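Peptidase M42 (PDB 5DS0) probably acts as a cobalt-bound TET-type aminopeptidase of the M42 family, removing residues from the N-termini of peptides in a twelve-subunit assembly. Local coordinates at residues 8-13 and 163-168; 177-182 and 329-334. All blocks are in the same frame, centred on the assembly; numbering follows the deposited sequence.

Contact 1. Residues 8-13 and 163-168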
loop_
_atom_site.group_PDB
_atom_site.type_symbol
_atom_site.label_atom_id
_atom_site.label_comp_id
_atom_site.label_asym_id
_atom_site.label_seq_id
_atom_site.Cartn_x
_atom_site.Cartn_y
_atom_site.Cartn_z
ATOM N N GLU C 8 -55.806 -8.894 3.412
ATOM C CA GLU C 8 -55.984 -7.435 3.555
ATOM C C GLU C 8 -55.199 -6.943 4.769
ATOM O O GLU C 8 -54.640 -5.869 4.736
ATOM C CB GLU C 8 -57.476 -7.042 3.664
ATOM C CG GLU C 8 -57.886 -5.533 3.390
ATOM C CD GLU C 8 -59.416 -5.279 3.443
ATOM O OE1 GLU C 8 -60.144 -6.059 4.136
ATOM O OE2 GLU C 8 -59.912 -4.281 2.792
ATOM N N LEU C 9 -55.135 -7.757 5.817
ATOM C CA LEU C 9 -54.321 -7.432 6.969
ATOM C C LEU C 9 -52.847 -7.429 6.606
ATOM O O LEU C 9 -52.149 -6.459 6.858
ATOM C CB LEU C 9 -54.553 -8.419 8.098
ATOM C CG LEU C 9 -53.630 -8.257 9.307
ATOM C CD1 LEU C 9 -53.900 -6.938 9.990
ATOM C CD2 LEU C 9 -53.789 -9.396 10.294
HETATM N N MSE C 10 -52.390 -8.499 5.965
HETATM C CA MSE C 10 -50.995 -8.588 5.531
HETATM C C MSE C 10 -50.629 -7.363 4.748
HETATM O O MSE C 10 -49.676 -6.697 5.073
HETATM C CB MSE C 10 -50.699 -9.864 4.741
HETATM C CG MSE C 10 -49.206 -10.143 4.801
HETATM SE SE MSE C 10 -48.663 -11.695 3.692
HETATM C CE MSE C 10 -49.334 -13.063 4.940
ATOM N N LYS C 11 -51.388 -7.055 3.706
ATOM C CA LYS C 11 -51.115 -5.888 2.864
ATOM C C LYS C 11 -51.018 -4.609 3.690
ATOM O O LYS C 11 -50.097 -3.825 3.542
ATOM C CB LYS C 11 -52.212 -5.748 1.798
ATOM C CG LYS C 11 -52.032 -4.604 0.822
ATOM C CD LYS C 11 -53.087 -4.683 -0.263
ATOM C CE LYS C 11 -52.656 -4.006 -1.556
ATOM N NZ LYS C 11 -52.768 -2.529 -1.423
ATOM N N THR C 12 -51.986 -4.410 4.556
ATOM C CA THR C 12 -52.068 -3.195 5.329
ATOM C C THR C 12 -50.893 -3.034 6.277
ATOM O O THR C 12 -50.365 -1.930 6.431
ATOM C CB THR C 12 -53.390 -3.173 6.098
ATOM O OG1 THR C 12 -54.445 -3.181 5.143
ATOM C CG2 THR C 12 -53.525 -1.931 6.946
ATOM N N LEU C 13 -50.503 -4.130 6.913
ATOM C CA LEU C 13 -49.320 -4.151 7.771
ATOM C C LEU C 13 -48.035 -3.795 7.035
ATOM O O LEU C 13 -47.310 -2.900 7.449
ATOM C CB LEU C 13 -49.119 -5.540 8.386
ATOM C CG LEU C 13 -50.058 -5.966 9.508
ATOM C CD1 LEU C 13 -49.819 -7.435 9.822
ATOM C CD2 LEU C 13 -49.841 -5.112 10.733
ATOM N N SER C 163 -42.647 1.206 -0.436
ATOM C CA SER C 163 -42.606 -0.153 -0.986
ATOM C C SER C 163 -43.955 -0.851 -0.957
ATOM O O SER C 163 -44.374 -1.363 0.075
ATOM C CB SER C 163 -41.601 -0.981 -0.197
ATOM O OG SER C 163 -41.378 -2.228 -0.822
ATOM N N PRO C 164 -44.651 -0.879 -2.090
ATOM C CA PRO C 164 -45.985 -1.478 -2.122
ATOM C C PRO C 164 -45.956 -2.974 -1.934
ATOM O O PRO C 164 -44.989 -3.643 -2.300
ATOM C CB PRO C 164 -46.492 -1.171 -3.526
ATOM C CG PRO C 164 -45.592 -0.126 -4.070
ATOM C CD PRO C 164 -44.277 -0.290 -3.383
ATOM N N PHE C 165 -47.050 -3.495 -1.413
ATOM C CA PHE C 165 -47.195 -4.913 -1.209
ATOM C C PHE C 165 -47.901 -5.570 -2.396
ATOM O O PHE C 165 -48.926 -5.072 -2.882
ATOM C CB PHE C 165 -48.005 -5.159 0.051
ATOM C CG PHE C 165 -48.219 -6.611 0.349
ATOM C CD1 PHE C 165 -47.292 -7.315 1.100
ATOM C CD2 PHE C 165 -49.340 -7.274 -0.129
ATOM C CE1 PHE C 165 -47.492 -8.652 1.383
ATOM C CE2 PHE C 165 -49.542 -8.611 0.138
ATOM C CZ PHE C 165 -48.622 -9.301 0.899
ATOM N N SER C 166 -47.355 -6.692 -2.850
ATOM C CA SER C 166 -48.033 -7.522 -3.828
ATOM C C SER C 166 -47.655 -8.966 -3.631
ATOM O O SER C 166 -46.809 -9.292 -2.798
ATOM C CB SER C 166 -47.695 -7.071 -5.237
ATOM O OG SER C 166 -46.407 -7.503 -5.606
ATOM N N VAL C 167 -48.312 -9.831 -4.386
ATOM C CA VAL C 167 -47.992 -11.252 -4.388
ATOM C C VAL C 167 -47.570 -11.650 -5.789
ATOM O O VAL C 167 -48.193 -11.246 -6.770
ATOM C CB VAL C 167 -49.191 -12.104 -3.967
ATOM C CG1 VAL C 167 -48.815 -13.578 -3.961
ATOM C CG2 VAL C 167 -49.679 -11.692 -2.590
ATOM N N ILE C 168 -46.519 -12.455 -5.881
ATOM C CA ILE C 168 -46.003 -12.922 -7.174
ATOM C C ILE C 168 -45.912 -14.451 -7.206
ATOM O O ILE C 168 -46.337 -15.127 -6.268
ATOM C CB ILE C 168 -44.640 -12.271 -7.489
ATOM C CG1 ILE C 168 -43.635 -12.551 -6.380
ATOM C CG2 ILE C 168 -44.819 -10.775 -7.679
ATOM C CD1 ILE C 168 -42.216 -12.183 -6.742
#
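F165 turns one ring face to the backbone of K11 on helix 2-15. The CA of K11 stands 4.1 Å from the centroid of the F165 ring, 24° off the ring normal, a CH-pi contact displaced toward the rim on the CD2 side. K11 CB lies past the rim, 3.8 Å from F165 CD2. M10, modelled as selenomethionine, takes the far end of the ring: its SE is 3.7 Å from F165 CZ. This Met-aromatic contact is oblique, the selenium sitting 69° off the ring normal, neither over the face nor at the edge. With chi1 and chi2 extended, the M10 chain reaches SE to the CZ end of the ring; the bend at chi3 then swings the terminal methyl off. The M10 side chain also packs on I183 and F186 of helix 179-197.

What presents the ring is the chain just before strand 166-168. With CG anti to the backbone N (chi1 180°), the phenyl reaches out from the strand end to the helix, where M14 also packs on it, and A174 of the adjoining strand touches it too. The carboxylate of E15 takes a hydrogen bond from F165 N and makes a long, weak ion pair with K11 NZ. One residue earlier, P164 O is hydrogen-bonded to R100 of a second subunit, so the same short loop also faces a subunit interface.

No hydrogen bond joins the two segments directly. Dispersion and ring-face contacts hold the helix to the loop, and the polar fastening comes from E15, one turn farther along.

Contact 2. Residues 177-182 and 329-334. With CO (cobalt (II) ion), chain U; CO (cobalt (II) ion), chain T.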
loop_
_atom_site.group_PDB
_atom_site.type_symbol
_atom_site.label_atom_id
_atom_site.label_comp_id
_atom_site.label_asym_id
_atom_site.label_seq_id
_atom_site.Cartn_x
_atom_site.Cartn_y
_atom_site.Cartn_z
ATOM N N LYS C 177 -42.185 -4.575 1.944
ATOM C CA LYS C 177 -41.250 -4.185 3.003
ATOM C C LYS C 177 -41.772 -4.637 4.347
ATOM O O LYS C 177 -42.886 -5.137 4.463
ATOM C CB LYS C 177 -41.062 -2.674 3.028
ATOM C CG LYS C 177 -42.265 -1.904 3.570
ATOM C CD LYS C 177 -41.987 -0.416 3.635
ATOM C CE LYS C 177 -43.238 0.383 3.946
ATOM N NZ LYS C 177 -43.535 0.343 5.397
ATOM N N ALA C 178 -40.930 -4.477 5.356
ATOM C CA ALA C 178 -41.310 -4.669 6.750
ATOM C C ALA C 178 -41.739 -6.080 7.138
ATOM O O ALA C 178 -42.314 -6.266 8.212
ATOM C CB ALA C 178 -42.382 -3.663 7.133
ATOM N N PHE C 179 -41.451 -7.083 6.309
ATOM C CA PHE C 179 -41.710 -8.455 6.723
ATOM C C PHE C 179 -41.058 -8.695 8.083
ATOM O O PHE C 179 -41.641 -9.358 8.922
ATOM C CB PHE C 179 -41.193 -9.462 5.712
ATOM C CG PHE C 179 -41.983 -9.504 4.438
ATOM C CD1 PHE C 179 -43.361 -9.580 4.460
ATOM C CD2 PHE C 179 -41.343 -9.509 3.215
ATOM C CE1 PHE C 179 -44.083 -9.633 3.288
ATOM C CE2 PHE C 179 -42.066 -9.563 2.040
ATOM C CZ PHE C 179 -43.437 -9.614 2.078
ATOM N N ASP C 180 -39.865 -8.146 8.281
ATOM C CA ASP C 180 -39.188 -8.168 9.557
ATOM C C ASP C 180 -39.721 -7.004 10.361
ATOM O O ASP C 180 -39.319 -5.872 10.104
ATOM C CB ASP C 180 -37.686 -8.008 9.319
ATOM C CG ASP C 180 -36.875 -7.984 10.591
ATOM O OD1 ASP C 180 -37.404 -8.335 11.673
ATOM O OD2 ASP C 180 -35.681 -7.611 10.502
ATOM N N ASP C 181 -40.610 -7.224 11.333
ATOM C CA ASP C 181 -41.108 -8.537 11.738
ATOM C C ASP C 181 -42.643 -8.529 11.841
ATOM O O ASP C 181 -43.234 -9.119 12.744
ATOM C CB ASP C 181 -40.466 -8.931 13.057
ATOM C CG ASP C 181 -40.795 -10.359 13.494
ATOM O OD1 ASP C 181 -41.179 -11.196 12.650
ATOM O OD2 ASP C 181 -40.644 -10.620 14.704
ATOM N N ARG C 182 -43.282 -7.863 10.887
ATOM C CA ARG C 182 -44.733 -7.792 10.859
ATOM C C ARG C 182 -45.305 -9.121 10.421
ATOM O O ARG C 182 -46.435 -9.456 10.791
ATOM C CB ARG C 182 -45.212 -6.640 9.983
ATOM C CG ARG C 182 -44.987 -5.303 10.676
ATOM C CD ARG C 182 -45.248 -4.095 9.796
ATOM N NE ARG C 182 -44.586 -2.911 10.328
ATOM C CZ ARG C 182 -44.481 -1.745 9.694
ATOM N NH1 ARG C 182 -45.030 -1.570 8.501
ATOM N NH2 ARG C 182 -43.826 -0.737 10.263
ATOM N N GLY C 329 -38.511 -7.170 0.090
ATOM C CA GLY C 329 -38.106 -8.529 0.423
ATOM C C GLY C 329 -39.127 -9.502 -0.098
ATOM O O GLY C 329 -40.166 -9.094 -0.577
ATOM N N LEU C 330 -38.827 -10.797 0.007
ATOM C CA LEU C 330 -39.753 -11.843 -0.441
ATOM C C LEU C 330 -39.878 -12.911 0.618
ATOM O O LEU C 330 -38.893 -13.268 1.242
ATOM C CB LEU C 330 -39.229 -12.494 -1.709
ATOM C CG LEU C 330 -38.966 -11.551 -2.874
ATOM C CD1 LEU C 330 -38.158 -12.255 -3.944
ATOM C CD2 LEU C 330 -40.278 -11.048 -3.443
ATOM N N LEU C 331 -41.085 -13.429 0.810
ATOM C CA LEU C 331 -41.260 -14.626 1.634
ATOM C C LEU C 331 -42.362 -15.526 1.084
ATOM O O LEU C 331 -43.162 -15.085 0.273
ATOM C CB LEU C 331 -41.510 -14.256 3.108
ATOM C CG LEU C 331 -42.696 -13.378 3.494
ATOM C CD1 LEU C 331 -44.014 -14.128 3.384
ATOM C CD2 LEU C 331 -42.525 -12.905 4.916
ATOM N N SER C 332 -42.383 -16.773 1.555
ATOM C CA SER C 332 -43.345 -17.780 1.101
ATOM C C SER C 332 -44.611 -17.787 1.962
ATOM O O SER C 332 -44.536 -17.895 3.180
ATOM C CB SER C 332 -42.701 -19.156 1.144
ATOM O OG SER C 332 -43.670 -20.188 1.090
ATOM N N LEU C 333 -45.773 -17.686 1.329
ATOM C CA LEU C 333 -47.045 -17.752 2.052
ATOM C C LEU C 333 -47.284 -19.130 2.642
ATOM O O LEU C 333 -47.964 -19.259 3.657
ATOM C CB LEU C 333 -48.209 -17.385 1.145
ATOM C CG LEU C 333 -48.164 -15.934 0.692
ATOM C CD1 LEU C 333 -49.307 -15.676 -0.268
ATOM C CD2 LEU C 333 -48.234 -14.971 1.873
ATOM N N LYS C 334 -46.732 -20.151 1.993
ATOM C CA LYS C 334 -46.797 -21.504 2.487
ATOM C C LYS C 334 -46.009 -21.656 3.791
ATOM O O LYS C 334 -46.516 -22.255 4.740
ATOM C CB LYS C 334 -46.261 -22.457 1.438
ATOM C CG LYS C 334 -46.477 -23.914 1.777
ATOM C CD LYS C 334 -45.665 -24.806 0.865
ATOM C CE LYS C 334 -45.802 -26.251 1.307
ATOM N NZ LYS C 334 -44.814 -27.134 0.616
HETATM CO CO CO U . -34.529 -6.958 11.816
HETATM CO CO CO T . -36.415 -8.534 13.399
#
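F179 begins helix 179-197, with A178 at its N-cap, and faces strand 329-332 without any hydrogen bond between the two backbones. Its chi1 of -71°, with CG anti to the carbonyl carbon, sends the phenyl ring out to the strand. L331 comes from the opposite direction and sets CD2 over one ring face, 3.7 Å from the F179 centroid and 25° off the normal, a CH-pi contact offset toward CG and CD1. L331 CG sits in the crowded position between N and carbonyl carbon (chi1 59°), from which CD2 reaches the ring face. At the ring edge the backbone carbonyl of G329 approaches near the plane, O lying 3.3 Å from F179 CE2. Strand 329-332 is held in the sheet by backbone bonds of G329 and L331 to strand 173-176, and of L330 to R322.

Next to F179, D180 turns away to the metals and bridges them: OD1 binds one cobalt at 2.0 Å, OD2 the other at 1.9 Å. H66, E214 and E237 complete the first site, E215 and H325 the second. A cis peptide joins D180 to D181. The R182 guanidinium is paired with E69 and lies with one face against A178 CB. A bridging aspartate followed by a cis peptide, at the start of a helix packed on the central sheet, is characteristic of the two-metal active site of M42 aminopeptidases and their clan relatives.

Both contacts are largely buried and each turns on one phenylalanine, but contact 1 includes an exposed lysine, K11, while every touching residue of contact 2 is buried, nearer the centre of the chain. Their centres lie 9 Å apart. They share the sheet holding strands 166-168 and 329-332, and helix 2-15 lies beside both: L13 O of contact 1 probably accepts a hydrogen bond from R182 NH1 of contact 2, at 2.8 Å, while M10 packs on L333 and F165 touches F179. In contact 1 apolar packing joins an N-terminal helix to a loop near a subunit interface; in contact 2 it lies one residue from D180, the aspartate that bridges the two cobalt ions.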